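Long-range contacts in heroin esterase (PDB 1LZL), which probably hydrolyses the acetyl ester groups of heroin, working as a serine-type esterase of the alpha/beta hydrolase fold: residues Ile67-Pro72 with Gly110-Asn115; Leu83-Gly88 with Val116-Ala121; Thr244-Leu249 with Leu271-Ala276. All coordinates share one frame; numbering follows the deposited sequence.

Interaction 1 of 3, residues Ile67-Pro72 with Gly110-Asn115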
loop_
_atom_site.group_PDB
_atom_site.type_symbol
_atom_site.label_atom_id
_atom_site.label_comp_id
_atom_site.label_asym_id
_atom_site.label_seq_id
_atom_site.Cartn_x
_atom_site.Cartn_y
_atom_site.Cartn_z
ATOM N N ILE A 67 8.416 8.404 -10.487
ATOM C CA ILE A 67 8.855 7.633 -9.352
ATOM C C ILE A 67 9.741 8.521 -8.473
ATOM O O ILE A 67 10.723 9.101 -8.956
ATOM C CB ILE A 67 9.647 6.394 -9.795
ATOM C CG1 ILE A 67 8.758 5.473 -10.644
ATOM C CG2 ILE A 67 10.260 5.675 -8.601
ATOM C CD1 ILE A 67 9.598 4.378 -11.313
ATOM N N ARG A 68 9.416 8.618 -7.203
ATOM C CA ARG A 68 10.298 9.275 -6.235
ATOM C C ARG A 68 11.267 8.206 -5.756
ATOM O O ARG A 68 10.908 7.298 -4.992
ATOM C CB ARG A 68 9.512 9.862 -5.073
ATOM C CG ARG A 68 8.498 10.905 -5.507
ATOM C CD ARG A 68 7.684 11.483 -4.396
ATOM N NE ARG A 68 8.319 12.336 -3.392
ATOM C CZ ARG A 68 8.675 13.589 -3.595
ATOM N NH1 ARG A 68 8.497 14.157 -4.785
ATOM N NH2 ARG A 68 9.206 14.233 -2.577
ATOM N N PHE A 69 12.506 8.310 -6.210
ATOM C CA PHE A 69 13.508 7.252 -6.051
ATOM C C PHE A 69 14.501 7.683 -4.989
ATOM O O PHE A 69 15.309 8.628 -5.160
ATOM C CB PHE A 69 14.167 7.006 -7.405
ATOM C CG PHE A 69 15.142 5.847 -7.416
ATOM C CD1 PHE A 69 14.700 4.581 -7.074
ATOM C CD2 PHE A 69 16.476 6.000 -7.793
ATOM C CE1 PHE A 69 15.540 3.465 -7.105
ATOM C CE2 PHE A 69 17.342 4.919 -7.807
ATOM C CZ PHE A 69 16.874 3.660 -7.438
ATOM N N VAL A 70 14.416 7.030 -3.853
ATOM C CA VAL A 70 15.138 7.294 -2.626
ATOM C C VAL A 70 16.299 6.326 -2.511
ATOM O O VAL A 70 16.112 5.090 -2.553
ATOM C CB VAL A 70 14.230 7.216 -1.389
ATOM C CG1 VAL A 70 14.979 7.686 -0.128
ATOM C CG2 VAL A 70 12.959 8.047 -1.588
ATOM N N THR A 71 17.504 6.874 -2.388
ATOM C CA THR A 71 18.666 5.982 -2.247
ATOM C C THR A 71 19.500 6.336 -1.020
ATOM O O THR A 71 19.605 7.487 -0.593
ATOM C CB THR A 71 19.534 6.001 -3.514
ATOM O OG1 THR A 71 19.827 7.378 -3.821
ATOM C CG2 THR A 71 18.764 5.457 -4.713
ATOM N N PRO A 72 20.098 5.362 -0.378
ATOM C CA PRO A 72 20.892 5.693 0.807
ATOM C C PRO A 72 22.243 6.265 0.379
ATOM O O PRO A 72 22.798 5.822 -0.621
ATOM C CB PRO A 72 21.093 4.328 1.449
ATOM C CG PRO A 72 20.948 3.332 0.358
ATOM C CD PRO A 72 20.061 3.898 -0.689
ATOM N N GLY A 110 19.325 0.555 4.050
ATOM C CA GLY A 110 20.300 0.669 2.978
ATOM C C GLY A 110 19.816 0.160 1.636
ATOM O O GLY A 110 20.541 -0.296 0.754
ATOM N N PHE A 111 18.496 0.238 1.449
ATOM C CA PHE A 111 17.777 -0.240 0.279
ATOM C C PHE A 111 17.301 0.986 -0.512
ATOM O O PHE A 111 16.952 2.018 0.075
ATOM C CB PHE A 111 16.578 -1.115 0.627
ATOM C CG PHE A 111 16.854 -2.434 1.323
ATOM C CD1 PHE A 111 18.142 -2.939 1.453
ATOM C CD2 PHE A 111 15.783 -3.154 1.876
ATOM C CE1 PHE A 111 18.314 -4.142 2.116
ATOM C CE2 PHE A 111 15.943 -4.372 2.512
ATOM C CZ PHE A 111 17.246 -4.853 2.627
ATOM N N ALA A 112 17.289 0.845 -1.841
ATOM C CA ALA A 112 16.607 1.842 -2.665
ATOM C C ALA A 112 15.102 1.692 -2.527
ATOM O O ALA A 112 14.584 0.615 -2.226
ATOM C CB ALA A 112 17.021 1.665 -4.117
ATOM N N VAL A 113 14.398 2.812 -2.712
ATOM C CA VAL A 113 12.945 2.779 -2.656
ATOM C C VAL A 113 12.408 3.531 -3.858
ATOM O O VAL A 113 12.752 4.693 -4.101
ATOM C CB VAL A 113 12.417 3.388 -1.353
ATOM C CG1 VAL A 113 10.891 3.300 -1.384
ATOM C CG2 VAL A 113 12.987 2.709 -0.113
ATOM N N ALA A 114 11.569 2.848 -4.628
ATOM C CA ALA A 114 10.943 3.440 -5.823
ATOM C C ALA A 114 9.488 3.721 -5.452
ATOM O O ALA A 114 8.671 2.786 -5.462
ATOM C CB ALA A 114 11.071 2.484 -7.002
ATOM N N ASN A 115 9.189 4.943 -5.053
ATOM C CA ASN A 115 7.856 5.343 -4.591
ATOM C C ASN A 115 7.018 5.865 -5.745
ATOM O O ASN A 115 7.338 6.889 -6.364
ATOM C CB ASN A 115 8.139 6.400 -3.536
ATOM C CG ASN A 115 6.930 6.969 -2.853
ATOM O OD1 ASN A 115 5.833 6.433 -3.036
ATOM N ND2 ASN A 115 7.095 8.057 -2.109
#
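Gly110, in the loop just before strand 112-116, meets Pro72: Pro72 CG lies 3.6 Å from Gly110 C. Glycine suits this place because the chain leaves helix 99-109 here with a positive phi of 75°. At Phe111 only the backbone faces the partner. Pro72 has no N-H to offer Phe111 O, a buried oxygen without a polar partner in the model, and lays CD against it instead. The strand begins at Ala112, whose small methyl meets the Phe69 ring, CB to CE1 3.8 Å. A chi1 of -175° puts the Phe69 ring opposite its own backbone N and leads it back over the neighbouring strand, where Ala114 CA comes to its edge. An alanine in place of Phe69 is likely to open a gap beside the methyls of Ala112 and Ala114, which the ring now covers. Val113 pairs with Val70 through two backbone bonds, Val113 N to Val70 O and Val70 N to Val113 O, both 2.9 Å; their branched side chains share the face covered by helix 99-109. Ala114 turns to the other face and takes Ile67 CG2 against its CB at 3.7 Å. At Asn115 a second doubly bonded pair forms, with Asn115 O receiving Arg68 N at 2.8 Å. The two side chains run alongside each other, amide and guanidinium planes nearly perpendicular at 84°; their polar ends have different partners, Ala95 O for Asn115 ND2 and Asp99, in a salt bridge, for Arg68 NH2. This antiparallel join, with strand 65-72 reversed against the parallel strands that follow, is typical of the alpha/beta hydrolase sheet.

Interaction 2 of 3, residues Leu83-Gly88 with Val116-Ala121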
loop_
_atom_site.group_PDB
_atom_site.type_symbol
_atom_site.label_atom_id
_atom_site.label_comp_id
_atom_site.label_asym_id
_atom_site.label_seq_id
_atom_site.Cartn_x
_atom_site.Cartn_y
_atom_site.Cartn_z
ATOM N N LEU A 83 9.598 -1.327 -4.259
ATOM C CA LEU A 83 8.637 -0.525 -5.031
ATOM C C LEU A 83 7.500 -0.246 -4.056
ATOM O O LEU A 83 6.895 -1.179 -3.538
ATOM C CB LEU A 83 8.182 -1.314 -6.262
ATOM C CG LEU A 83 7.261 -0.566 -7.222
ATOM C CD1 LEU A 83 8.021 0.347 -8.135
ATOM C CD2 LEU A 83 6.464 -1.529 -8.117
ATOM N N TRP A 84 7.207 1.014 -3.762
ATOM C CA TRP A 84 6.242 1.366 -2.751
ATOM C C TRP A 84 5.077 2.127 -3.372
ATOM O O TRP A 84 5.290 2.967 -4.258
ATOM C CB TRP A 84 6.905 2.291 -1.674
ATOM C CG TRP A 84 5.876 2.634 -0.626
ATOM C CD1 TRP A 84 5.259 3.821 -0.443
ATOM C CD2 TRP A 84 5.368 1.725 0.344
ATOM N NE1 TRP A 84 4.385 3.725 0.602
ATOM C CE2 TRP A 84 4.434 2.457 1.107
ATOM C CE3 TRP A 84 5.596 0.391 0.673
ATOM C CZ2 TRP A 84 3.717 1.909 2.172
ATOM C CZ3 TRP A 84 4.888 -0.178 1.735
ATOM C CH2 TRP A 84 3.954 0.591 2.481
ATOM N N ILE A 85 3.871 1.847 -2.903
ATOM C CA ILE A 85 2.650 2.411 -3.472
ATOM C C ILE A 85 1.798 2.954 -2.341
ATOM O O ILE A 85 1.324 2.242 -1.429
ATOM C CB ILE A 85 1.896 1.310 -4.263
ATOM C CG1 ILE A 85 2.839 0.610 -5.266
ATOM C CG2 ILE A 85 0.671 1.877 -4.933
ATOM C CD1 ILE A 85 2.252 -0.680 -5.835
ATOM N N HIS A 86 1.566 4.272 -2.370
ATOM C CA HIS A 86 0.851 4.942 -1.297
ATOM C C HIS A 86 -0.639 4.605 -1.315
ATOM O O HIS A 86 -1.162 4.119 -2.296
ATOM C CB HIS A 86 0.981 6.459 -1.399
ATOM C CG HIS A 86 0.217 7.069 -2.541
ATOM N ND1 HIS A 86 -1.118 7.385 -2.465
ATOM C CD2 HIS A 86 0.622 7.500 -3.789
ATOM C CE1 HIS A 86 -1.535 7.922 -3.596
ATOM N NE2 HIS A 86 -0.516 8.020 -4.426
ATOM N N GLY A 87 -1.257 4.895 -0.125
ATOM C CA GLY A 87 -2.672 4.633 -0.004
ATOM C C GLY A 87 -3.578 5.817 -0.237
ATOM O O GLY A 87 -3.131 6.820 -0.821
ATOM N N GLY A 88 -4.839 5.734 0.160
ATOM C CA GLY A 88 -5.766 6.847 -0.136
ATOM C C GLY A 88 -6.998 6.367 -0.863
ATOM O O GLY A 88 -7.697 7.120 -1.583
ATOM N N VAL A 116 5.963 5.131 -6.101
ATOM C CA VAL A 116 5.309 5.345 -7.417
ATOM C C VAL A 116 4.170 6.358 -7.420
ATOM O O VAL A 116 3.214 6.243 -6.624
ATOM C CB VAL A 116 4.760 3.998 -7.934
ATOM C CG1 VAL A 116 4.131 4.179 -9.311
ATOM C CG2 VAL A 116 5.805 2.894 -7.985
ATOM N N GLU A 117 4.238 7.334 -8.311
ATOM C CA GLU A 117 3.140 8.302 -8.504
ATOM C C GLU A 117 2.133 7.747 -9.495
ATOM O O GLU A 117 2.189 8.002 -10.697
ATOM C CB GLU A 117 3.696 9.638 -8.970
ATOM C CG GLU A 117 2.639 10.745 -8.923
ATOM C CD GLU A 117 2.505 11.313 -7.546
ATOM O OE1 GLU A 117 1.728 10.780 -6.742
ATOM O OE2 GLU A 117 3.180 12.308 -7.233
ATOM N N TYR A 118 1.213 6.896 -9.015
ATOM C CA TYR A 118 0.180 6.385 -9.913
ATOM C C TYR A 118 -0.938 7.379 -10.119
ATOM O O TYR A 118 -1.167 8.281 -9.280
ATOM C CB TYR A 118 -0.344 5.047 -9.402
ATOM C CG TYR A 118 -0.990 5.055 -8.028
ATOM C CD1 TYR A 118 -2.356 5.299 -7.910
ATOM C CD2 TYR A 118 -0.244 4.823 -6.892
ATOM C CE1 TYR A 118 -2.915 5.304 -6.624
ATOM C CE2 TYR A 118 -0.787 4.812 -5.604
ATOM C CZ TYR A 118 -2.130 5.058 -5.506
ATOM O OH TYR A 118 -2.745 5.042 -4.264
ATOM N N ARG A 119 -1.645 7.216 -11.230
ATOM C CA ARG A 119 -2.789 8.109 -11.445
ATOM C C ARG A 119 -3.977 7.764 -10.550
ATOM O O ARG A 119 -4.265 6.590 -10.314
ATOM C CB ARG A 119 -3.248 7.949 -12.897
ATOM C CG ARG A 119 -2.292 8.589 -13.902
ATOM C CD ARG A 119 -2.709 8.246 -15.336
ATOM N NE ARG A 119 -2.537 6.782 -15.487
ATOM C CZ ARG A 119 -2.966 6.103 -16.539
ATOM N NH1 ARG A 119 -3.602 6.745 -17.538
ATOM N NH2 ARG A 119 -2.797 4.774 -16.615
ATOM N N LEU A 120 -4.689 8.754 -10.067
ATOM C CA LEU A 120 -5.814 8.560 -9.155
ATOM C C LEU A 120 -7.139 8.405 -9.900
ATOM O O LEU A 120 -7.398 9.039 -10.951
ATOM C CB LEU A 120 -5.997 9.755 -8.190
ATOM C CG LEU A 120 -4.804 10.046 -7.279
ATOM C CD1 LEU A 120 -5.191 11.277 -6.455
ATOM C CD2 LEU A 120 -4.477 8.874 -6.389
ATOM N N ALA A 121 -7.993 7.588 -9.296
ATOM C CA ALA A 121 -9.412 7.538 -9.673
ATOM C C ALA A 121 -10.185 8.649 -8.992
ATOM O O ALA A 121 -9.732 9.189 -8.002
ATOM C CB ALA A 121 -9.957 6.172 -9.275
HETATM O O HOH W 1 3.310 5.871 -3.887
HETATM O O HOH W 2 -0.240 9.009 -6.919
#
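Tyr118 OH donates to His86 O across 2.7 Å, approaching from above the carbonyl plane while the oxygen lies at the edge of the phenol ring. The second direct bond runs from Val116 N to Trp84 O, 2.9 Å long, with the donor nearly along the C=O axis; it carries the pairing of strands 112-116 and 79-85 to its last step. Beyond it the chains diverge and water fills in. One water accepts from His86 N and donates to Val116 O, standing where a direct backbone bond would otherwise close. Another lies in the plane of the imidazole at NE2, and it donates to Tyr118 O and to Glu117 OE1, an oxygen that Ala95 N holds as well. On its other nitrogen, His86 ND1 gives an in-plane bond of 2.7 Å to Gly87 O, so both edges of the ring are gripped and its rotation is fixed. The imidazole and phenol rings form an offset stack, centroids 4.4 Å apart and planes at 17°, with Tyr118 OH above the rim of the imidazole. Both residues take the crowded position between backbone N and carbonyl carbon (chi1 71° for His86, 61° for Tyr118), which folds each ring back over its own backbone and brings the two together. Ile85 CG2 packs crosswise against Tyr118 CE2 at 3.3 Å. Earlier on the strand, Leu83 CD1 presses on Val116 CG2 at 3.4 Å, closer than usual for two methyls, where both side chains also touch helix 128-142. The His-Gly-Gly segment that follows strand 79-85 fits the HGGG motif of the hormone-sensitive-lipase-like esterases, whose glycine amides line the oxyanion hole; a similar role here is probable, with Gly87 beside the putative catalytic triad.

Interaction 3 of 3, residues Thr244-Leu249 with Leu271-Ala276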
loop_
_atom_site.group_PDB
_atom_site.type_symbol
_atom_site.label_atom_id
_atom_site.label_comp_id
_atom_site.label_asym_id
_atom_site.label_seq_id
_atom_site.Cartn_x
_atom_site.Cartn_y
_atom_site.Cartn_z
ATOM N N THR A 244 -8.275 -16.934 -7.479
ATOM C CA THR A 244 -8.399 -18.280 -6.955
ATOM C C THR A 244 -7.073 -19.037 -6.912
ATOM O O THR A 244 -6.933 -20.021 -6.175
ATOM C CB THR A 244 -9.408 -19.103 -7.813
ATOM O OG1 THR A 244 -8.995 -19.055 -9.181
ATOM C CG2 THR A 244 -10.781 -18.482 -7.685
ATOM N N ASP A 245 -6.067 -18.642 -7.677
ATOM C CA ASP A 245 -4.784 -19.328 -7.624
ATOM C C ASP A 245 -3.745 -18.361 -7.047
ATOM O O ASP A 245 -3.311 -17.421 -7.722
ATOM C CB ASP A 245 -4.354 -19.823 -8.991
ATOM C CG ASP A 245 -2.890 -20.245 -9.018
ATOM O OD1 ASP A 245 -2.407 -20.779 -7.992
ATOM O OD2 ASP A 245 -2.226 -20.028 -10.055
ATOM N N LEU A 246 -3.393 -18.600 -5.780
ATOM C CA LEU A 246 -2.368 -17.805 -5.119
ATOM C C LEU A 246 -1.020 -18.505 -5.049
ATOM O O LEU A 246 -0.098 -18.042 -4.385
ATOM C CB LEU A 246 -2.826 -17.396 -3.698
ATOM C CG LEU A 246 -4.134 -16.598 -3.680
ATOM C CD1 LEU A 246 -4.538 -16.223 -2.255
ATOM C CD2 LEU A 246 -3.993 -15.346 -4.547
ATOM N N THR A 247 -0.893 -19.666 -5.759
ATOM C CA THR A 247 0.414 -20.310 -5.665
ATOM C C THR A 247 1.499 -19.523 -6.406
ATOM O O THR A 247 1.210 -18.780 -7.352
ATOM C CB THR A 247 0.406 -21.756 -6.224
ATOM O OG1 THR A 247 0.179 -21.638 -7.632
ATOM C CG2 THR A 247 -0.714 -22.597 -5.588
ATOM N N GLY A 248 2.730 -19.740 -5.934
ATOM C CA GLY A 248 3.873 -19.137 -6.620
ATOM C C GLY A 248 3.984 -17.636 -6.431
ATOM O O GLY A 248 4.802 -17.022 -7.106
ATOM N N LEU A 249 3.223 -17.022 -5.529
ATOM C CA LEU A 249 3.422 -15.630 -5.155
ATOM C C LEU A 249 4.591 -15.503 -4.199
ATOM O O LEU A 249 5.065 -16.465 -3.571
ATOM C CB LEU A 249 2.122 -15.042 -4.565
ATOM C CG LEU A 249 1.005 -14.960 -5.620
ATOM C CD1 LEU A 249 -0.324 -14.634 -4.952
ATOM C CD2 LEU A 249 1.305 -13.912 -6.698
ATOM N N LEU A 271 -4.344 -15.918 4.935
ATOM C CA LEU A 271 -4.605 -17.345 5.163
ATOM C C LEU A 271 -4.591 -18.097 3.851
ATOM O O LEU A 271 -4.001 -19.173 3.744
ATOM C CB LEU A 271 -5.930 -17.498 5.945
ATOM C CG LEU A 271 -6.387 -18.941 6.147
ATOM C CD1 LEU A 271 -5.367 -19.710 6.974
ATOM C CD2 LEU A 271 -7.797 -18.966 6.785
ATOM N N ARG A 272 -5.221 -17.564 2.788
ATOM C CA ARG A 272 -5.225 -18.262 1.515
ATOM C C ARG A 272 -3.843 -18.286 0.904
ATOM O O ARG A 272 -3.467 -19.284 0.268
ATOM C CB ARG A 272 -6.220 -17.583 0.586
ATOM C CG ARG A 272 -7.646 -17.870 1.069
ATOM C CD ARG A 272 -8.647 -16.982 0.326
ATOM N NE ARG A 272 -8.385 -17.101 -1.052
ATOM C CZ ARG A 272 -8.315 -16.605 -2.232
ATOM N NH1 ARG A 272 -8.586 -15.334 -2.466
ATOM N NH2 ARG A 272 -7.955 -17.462 -3.185
ATOM N N LEU A 273 -3.018 -17.249 1.082
ATOM C CA LEU A 273 -1.648 -17.360 0.608
ATOM C C LEU A 273 -0.924 -18.521 1.292
ATOM O O LEU A 273 -0.253 -19.352 0.643
ATOM C CB LEU A 273 -0.918 -16.027 0.881
ATOM C CG LEU A 273 -1.214 -14.810 0.024
ATOM C CD1 LEU A 273 -0.589 -13.570 0.684
ATOM C CD2 LEU A 273 -0.665 -14.925 -1.398
ATOM N N LEU A 274 -1.005 -18.591 2.614
ATOM C CA LEU A 274 -0.419 -19.674 3.382
ATOM C C LEU A 274 -0.926 -21.025 2.868
ATOM O O LEU A 274 -0.111 -21.927 2.662
ATOM C CB LEU A 274 -0.810 -19.551 4.875
ATOM C CG LEU A 274 0.025 -18.456 5.581
ATOM C CD1 LEU A 274 -0.641 -18.034 6.875
ATOM C CD2 LEU A 274 1.468 -18.908 5.870
ATOM N N GLN A 275 -2.221 -21.145 2.657
ATOM C CA GLN A 275 -2.766 -22.422 2.217
ATOM C C GLN A 275 -2.293 -22.766 0.789
ATOM O O GLN A 275 -2.307 -23.934 0.384
ATOM C CB GLN A 275 -4.295 -22.354 2.294
ATOM C CG GLN A 275 -4.771 -22.340 3.738
ATOM C CD GLN A 275 -6.239 -22.137 3.918
ATOM O OE1 GLN A 275 -6.930 -21.505 3.093
ATOM N NE2 GLN A 275 -6.797 -22.609 5.034
ATOM N N ALA A 276 -1.856 -21.772 0.031
ATOM C CA ALA A 276 -1.303 -21.956 -1.327
ATOM C C ALA A 276 0.188 -22.224 -1.233
ATOM O O ALA A 276 0.766 -22.334 -2.334
ATOM C CB ALA A 276 -1.633 -20.732 -2.205
HETATM O O HOH W 3 3.281 -21.438 -3.355
#
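Leu246 CD1 sits over the centre of one face of the Arg272 guanidinium, 3.7 Å above its plane, while Thr244 CA comes to the edge near NH2. The two long side chains cross at about a right angle. Leu246 CD1 touches Arg272 CB at 3.6 Å, and a bend at chi3 (50°) brings the guanidinium back over the same methyl. Arginine suits the spot because its flat face can cover a methyl while NH2 bonds to Ala243 O. The other flat group, the Asp245 carboxylate, serves its own loop: OD1 takes Thr247 OG1 on its syn lone pair, 2.7 Å away, and Thr247 N from above the plane, the latter bond making an Asx turn. A type II turn follows from Leu246 to Leu249, with Gly248 at the position of positive phi that glycine accepts readily. The loop lays Leu246 CB against Ala276 CB at 3.8 Å; alanine's short side chain lets the backbone of the turn come close. Leu249 CD1 reaches Leu273 CD2 at 3.6 Å, on the side facing helix 161-176. A water accepts from Gly248 N and donates to Ala276 O, linking turn and helix end. Arg174 holds the oxygens of Asp245 and Thr247. The packing sets the loop entering strand 252-257 against the C-terminal end of helix 263-275, the helix of the beta-alpha-beta crossover from that strand to 280-285.

In the fold
Interactions 1 and 2 belong to the buried sheet and share strand 112-116, which pairs antiparallel with 65-72 on one side and parallel with 79-85 on the other; Ala114 O, probably bonded to Trp84 N, joins them directly. In interaction 1 regular backbone bonding dominates. Interaction 2 lies nearest the centre of the chain, where strands give way to loops, and it uses a ring stack, a tyrosine hydroxyl and bridging waters near the presumed active site. Interaction 3 stands apart, its nearest atoms about 13 Å from interaction 2 and about 17 Å from interaction 1. Partly exposed, it joins loop to helix through apolar packing, an arginine face and one water.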